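Local coordinates for protein secretory pathway GDP dissociation inhibitor (Saccharomyces cerevisiae, PDB 2BCG) that binds prenylated Rab GTPases of the yeast secretory pathway, blocks GDP release from Sec4 and extracts GDP-bound Ypt7 from vacuolar membranes, at residues Ile21-Leu26 with Leu291-Pro296; Glu398-Arg403 with Ser414-Ala419. All blocks are in the same frame, centred on the assembly; numbering follows the deposited sequence.

Interaction 1 (Ile21-Leu26 with Leu291-Pro296); sequences ITECIL and LVIADP
A single water holds the carboxylates of Glu23 and Asp295 together, giving one hydrogen to Glu23 OE2 at 2.7 Å and the other to Asp295 OD2, also at 2.7 Å. The two acidic groups stand with their planes 84° apart; Glu23 OE2 and Asp295 OD2 are 4.6 Å from each other, and the hydrogens that the water gives to both probably ease the repulsion between like charges. The other oxygen, Glu23 OE1, leans over the peptide between Ala294 and Asp295, 3.3 Å from Ala294 C, without a hydrogen bond to it; its bond goes instead to Ser414 OG, while Asp295 OD1 takes Thr297 OG1. A bend at chi2 (70°) brings the glutamate's OE1 over that peptide. This is the Rossmann-like core of the GDI family: strand 292-294 pairs with strand 14-17 in the parallel sheet, and the helix that follows 14-17 packs against it, running roughly antiparallel, with the axes of the short segments 8.8 Å apart at closest and 147° between their directions. One turn further along the helix the contact becomes apolar, Leu26 CD1 resting on Ile293 CG2 at 3.9 Å, with Ile433 of helix 424-438 against the same leucine.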
loop_
_atom_site.group_PDB
_atom_site.type_symbol
_atom_site.label_atom_id
_atom_site.label_comp_id
_atom_site.label_asym_id
_atom_site.label_seq_id
_atom_site.Cartn_x
_atom_site.Cartn_y
_atom_site.Cartn_z
ATOM N N ILE A 21 5.560 2.861 4.323
ATOM C CA ILE A 21 4.403 3.694 3.995
ATOM C C ILE A 21 4.433 5.123 4.635
ATOM O O ILE A 21 4.040 6.089 3.995
ATOM C CB ILE A 21 3.089 2.944 4.343
ATOM C CG1 ILE A 21 1.845 3.717 3.894
ATOM C CG2 ILE A 21 3.016 2.563 5.824
ATOM C CD1 ILE A 21 1.831 4.106 2.462
ATOM N N THR A 22 4.845 5.257 5.888
ATOM C CA THR A 22 4.883 6.599 6.486
ATOM C C THR A 22 5.743 7.530 5.635
ATOM O O THR A 22 5.312 8.648 5.306
ATOM C CB THR A 22 5.418 6.526 7.903
ATOM O OG1 THR A 22 4.586 5.665 8.668
ATOM C CG2 THR A 22 5.508 7.919 8.542
ATOM N N GLU A 23 6.915 7.043 5.231
ATOM C CA GLU A 23 7.862 7.857 4.444
ATOM C C GLU A 23 7.325 8.118 3.048
ATOM O O GLU A 23 7.487 9.212 2.497
ATOM C CB GLU A 23 9.225 7.180 4.321
ATOM C CG GLU A 23 10.113 7.346 5.534
ATOM C CD GLU A 23 9.645 6.579 6.758
ATOM O OE1 GLU A 23 9.926 7.051 7.893
ATOM O OE2 GLU A 23 9.091 5.464 6.603
ATOM N N CYS A 24 6.739 7.087 2.427
ATOM C CA CYS A 24 6.217 7.271 1.078
ATOM C C CYS A 24 5.045 8.288 1.091
ATOM O O CYS A 24 4.966 9.106 0.194
ATOM C CB CYS A 24 5.786 5.949 0.450
ATOM S SG CYS A 24 7.172 4.847 0.126
ATOM N N ILE A 25 4.190 8.279 2.119
ATOM C CA ILE A 25 3.118 9.290 2.168
ATOM C C ILE A 25 3.699 10.683 2.275
ATOM O O ILE A 25 3.273 11.609 1.565
ATOM C CB ILE A 25 2.111 9.035 3.314
ATOM C CG1 ILE A 25 1.367 7.725 3.009
ATOM C CG2 ILE A 25 1.071 10.187 3.382
ATOM C CD1 ILE A 25 0.414 7.259 4.148
ATOM N N LEU A 26 4.664 10.824 3.183
ATOM C CA LEU A 26 5.298 12.141 3.373
ATOM C C LEU A 26 5.978 12.590 2.086
ATOM O O LEU A 26 5.832 13.758 1.686
ATOM C CB LEU A 26 6.251 12.100 4.556
ATOM C CG LEU A 26 5.498 12.005 5.878
ATOM C CD1 LEU A 26 6.420 11.431 6.932
ATOM C CD2 LEU A 26 4.974 13.406 6.227
ATOM N N LEU A 291 16.825 19.065 5.309
ATOM C CA LEU A 291 16.256 18.140 6.277
ATOM C C LEU A 291 16.159 16.728 5.702
ATOM O O LEU A 291 16.166 16.539 4.482
ATOM C CB LEU A 291 14.870 18.623 6.759
ATOM C CG LEU A 291 13.755 18.748 5.730
ATOM C CD1 LEU A 291 12.855 17.551 5.947
ATOM C CD2 LEU A 291 12.928 20.026 5.857
ATOM N N VAL A 292 16.062 15.766 6.613
ATOM C CA VAL A 292 15.835 14.364 6.247
ATOM C C VAL A 292 14.605 13.845 7.016
ATOM O O VAL A 292 14.350 14.231 8.172
ATOM C CB VAL A 292 17.105 13.489 6.524
ATOM C CG1 VAL A 292 17.408 13.370 8.011
ATOM C CG2 VAL A 292 16.964 12.092 5.863
ATOM N N ILE A 293 13.855 12.965 6.357
ATOM C CA ILE A 293 12.754 12.190 6.968
ATOM C C ILE A 293 13.175 10.723 6.817
ATOM O O ILE A 293 13.588 10.315 5.740
ATOM C CB ILE A 293 11.421 12.461 6.239
ATOM C CG1 ILE A 293 11.046 13.956 6.335
ATOM C CG2 ILE A 293 10.323 11.515 6.764
ATOM C CD1 ILE A 293 9.872 14.334 5.534
ATOM N N ALA A 294 13.146 9.947 7.895
ATOM C CA ALA A 294 13.656 8.576 7.800
ATOM C C ALA A 294 13.014 7.645 8.800
ATOM O O ALA A 294 12.451 8.090 9.807
ATOM C CB ALA A 294 15.143 8.569 7.998
ATOM N N ASP A 295 13.087 6.347 8.520
ATOM C CA ASP A 295 12.680 5.380 9.529
ATOM C C ASP A 295 13.804 5.050 10.525
ATOM O O ASP A 295 14.972 5.392 10.287
ATOM C CB ASP A 295 12.031 4.134 8.876
ATOM C CG ASP A 295 13.037 3.165 8.269
ATOM O OD1 ASP A 295 14.036 2.769 8.906
ATOM O OD2 ASP A 295 12.780 2.725 7.124
ATOM N N PRO A 296 13.445 4.458 11.675
ATOM C CA PRO A 296 14.454 4.168 12.701
ATOM C C PRO A 296 15.686 3.389 12.247
ATOM O O PRO A 296 16.769 3.535 12.867
ATOM C CB PRO A 296 13.652 3.404 13.781
ATOM C CG PRO A 296 12.210 3.976 13.628
ATOM C CD PRO A 296 12.070 4.143 12.125
HETATM O O HOH W 1 10.749 3.533 5.588
#

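Interaction 2 (Glu398-Arg403 with Ser414-Ala419); sequences ELFEPR and SRSYDA
Phe400 and Ser416 join the end of strand 391-402, at the margin of the mixed sheet, to the loop between strand 411-413 and helix 424-438. Phe400 N donates to Ser416 OG at 2.9 Å, and Ser416 N returns a bond to Phe400 O at 2.9 Å, nearly straight at 163°. With OG anti to its own carbonyl carbon (chi1 -55°), the serine hydroxyl takes the place of a backbone acceptor and also sits at the edge of the Phe400 ring. Water 2 bridges Phe400 O and Ser416 O. Beside this pair, Glu401 and Arg415 run alongside each other to a salt bridge, Arg415 NH1 to Glu401 OE2 at 2.7 Å; the oxygen is met on its anti side and out of the carboxylate plane, in a rather bent bond. Glu401 CB lies over one face of the guanidinium, and water 3 links Glu401 OE2 to Arg415 NH2. An alanine in place of this glutamate is likely to leave the guanidinium without its carboxylate mate and free to swing off the strand. Further out, Asp429 accepts from Arg415 N and fixes the loop backbone, while Arg312 binds Tyr417 O, the carbonyl that Leu399 CD2 approaches to 3.3 Å.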
loop_
_atom_site.group_PDB
_atom_site.type_symbol
_atom_site.label_atom_id
_atom_site.label_comp_id
_atom_site.label_asym_id
_atom_site.label_seq_id
_atom_site.Cartn_x
_atom_site.Cartn_y
_atom_site.Cartn_z
ATOM N N GLU A 398 11.034 -5.383 17.813
ATOM C CA GLU A 398 11.040 -4.404 18.892
ATOM C C GLU A 398 10.535 -3.092 18.314
ATOM O O GLU A 398 10.913 -2.736 17.210
ATOM C CB GLU A 398 12.457 -4.233 19.468
ATOM C CG GLU A 398 12.437 -3.420 20.747
ATOM C CD GLU A 398 13.717 -3.505 21.563
ATOM O OE1 GLU A 398 13.735 -2.947 22.679
ATOM O OE2 GLU A 398 14.702 -4.104 21.094
ATOM N N LEU A 399 9.644 -2.411 19.029
ATOM C CA LEU A 399 9.094 -1.131 18.577
ATOM C C LEU A 399 9.974 0.048 18.995
ATOM O O LEU A 399 10.339 0.173 20.173
ATOM C CB LEU A 399 7.684 -0.920 19.110
ATOM C CG LEU A 399 6.699 -2.033 18.776
ATOM C CD1 LEU A 399 5.362 -1.570 19.340
ATOM C CD2 LEU A 399 6.651 -2.270 17.254
ATOM N N PHE A 400 10.273 0.905 18.024
ATOM C CA PHE A 400 11.099 2.115 18.244
ATOM C C PHE A 400 10.338 3.412 18.006
ATOM O O PHE A 400 9.347 3.462 17.254
ATOM C CB PHE A 400 12.370 2.052 17.377
ATOM C CG PHE A 400 13.225 0.877 17.689
ATOM C CD1 PHE A 400 13.190 -0.265 16.876
ATOM C CD2 PHE A 400 14.039 0.877 18.833
ATOM C CE1 PHE A 400 13.972 -1.378 17.178
ATOM C CE2 PHE A 400 14.815 -0.242 19.145
ATOM C CZ PHE A 400 14.768 -1.385 18.325
ATOM N N GLU A 401 10.777 4.472 18.691
ATOM C CA GLU A 401 10.228 5.801 18.447
ATOM C C GLU A 401 11.387 6.785 18.504
ATOM O O GLU A 401 12.431 6.454 19.059
ATOM C CB GLU A 401 9.156 6.174 19.489
ATOM C CG GLU A 401 9.680 6.146 20.931
ATOM C CD GLU A 401 8.629 6.509 21.950
ATOM O OE1 GLU A 401 8.819 6.164 23.134
ATOM O OE2 GLU A 401 7.623 7.153 21.598
ATOM N N PRO A 402 11.234 7.944 17.870
ATOM C CA PRO A 402 12.332 8.922 17.949
ATOM C C PRO A 402 12.500 9.455 19.370
ATOM O O PRO A 402 11.517 9.644 20.089
ATOM C CB PRO A 402 11.881 10.053 17.038
ATOM C CG PRO A 402 10.460 9.832 16.714
ATOM C CD PRO A 402 10.094 8.425 17.067
ATOM N N ARG A 403 13.752 9.700 19.724
ATOM C CA ARG A 403 14.071 10.310 21.012
ATOM C C ARG A 403 13.593 11.766 21.035
ATOM O O ARG A 403 13.132 12.250 22.077
ATOM C CB ARG A 403 15.576 10.201 21.244
ATOM C CG ARG A 403 16.062 8.787 21.542
ATOM C CD ARG A 403 17.571 8.721 21.776
ATOM N NE ARG A 403 18.045 7.334 21.861
ATOM C CZ ARG A 403 17.970 6.567 22.956
ATOM N NH1 ARG A 403 17.450 7.046 24.090
ATOM N NH2 ARG A 403 18.406 5.308 22.917
ATOM N N SER A 414 10.216 8.542 11.800
ATOM C CA SER A 414 8.928 7.897 12.030
ATOM C C SER A 414 9.001 6.877 13.168
ATOM O O SER A 414 10.098 6.420 13.556
ATOM C CB SER A 414 8.465 7.200 10.727
ATOM O OG SER A 414 9.461 6.261 10.309
ATOM N N ARG A 415 7.827 6.469 13.648
ATOM C CA ARG A 415 7.709 5.398 14.622
ATOM C C ARG A 415 7.640 4.009 13.939
ATOM O O ARG A 415 7.076 3.860 12.848
ATOM C CB ARG A 415 6.440 5.608 15.455
ATOM C CG ARG A 415 6.362 6.958 16.244
ATOM C CD ARG A 415 4.978 7.112 16.863
ATOM N NE ARG A 415 4.860 6.117 17.928
ATOM C CZ ARG A 415 5.279 6.286 19.178
ATOM N NH1 ARG A 415 5.806 7.455 19.568
ATOM N NH2 ARG A 415 5.150 5.288 20.052
ATOM N N SER A 416 8.211 2.993 14.578
ATOM C CA SER A 416 8.018 1.619 14.062
ATOM C C SER A 416 6.532 1.302 13.975
ATOM O O SER A 416 5.726 1.830 14.757
ATOM C CB SER A 416 8.671 0.572 14.962
ATOM O OG SER A 416 10.031 0.823 15.164
ATOM N N TYR A 417 6.140 0.444 13.028
ATOM C CA TYR A 417 4.697 0.108 12.916
ATOM C C TYR A 417 4.268 -0.730 14.109
ATOM O O TYR A 417 4.941 -1.702 14.460
ATOM C CB TYR A 417 4.432 -0.619 11.592
ATOM C CG TYR A 417 4.844 0.265 10.432
ATOM C CD1 TYR A 417 4.080 1.396 10.109
ATOM C CD2 TYR A 417 6.017 0.029 9.713
ATOM C CE1 TYR A 417 4.462 2.280 9.121
ATOM C CE2 TYR A 417 6.408 0.898 8.670
ATOM C CZ TYR A 417 5.616 2.023 8.381
ATOM O OH TYR A 417 5.994 2.921 7.398
ATOM N N ASP A 418 3.175 -0.298 14.731
ATOM C CA ASP A 418 2.829 -0.789 16.061
ATOM C C ASP A 418 1.894 -2.005 15.999
ATOM O O ASP A 418 1.642 -2.554 14.918
ATOM C CB ASP A 418 2.271 0.366 16.924
ATOM C CG ASP A 418 0.919 0.894 16.449
ATOM O OD1 ASP A 418 0.545 2.049 16.826
ATOM O OD2 ASP A 418 0.195 0.170 15.742
ATOM N N ALA A 419 1.420 -2.452 17.164
ATOM C CA ALA A 419 0.606 -3.669 17.258
ATOM C C ALA A 419 -0.866 -3.449 16.945
ATOM O O ALA A 419 -1.642 -4.410 16.918
ATOM C CB ALA A 419 0.734 -4.237 18.656
HETATM O O HOH W 2 6.631 2.308 17.388
HETATM O O HOH W 3 5.288 5.336 22.770
#

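Overall arrangement
Interaction 1 closes before interaction 2 opens along the chain, and their centres lie about 13 Å apart. Strand 411-413, at one margin of the parallel sheet, neighbours strand 292-294 of interaction 1 and leads directly into the loop of interaction 2, whose other partner, 398-403, belongs to the mixed sheet. That loop reaches back to helix 21-32: the Glu23-Ser414 bond crosses between the two contacts, and Tyr417 OH lies 3.0 Å from Thr22 N, a second probable hydrogen bond. Helix 424-438 then packs on both regions. Residues 414-419 thus tie the Rossmann-like core of this Rab-binding protein to its other part, joining the parallel sheet to the mixed sheet.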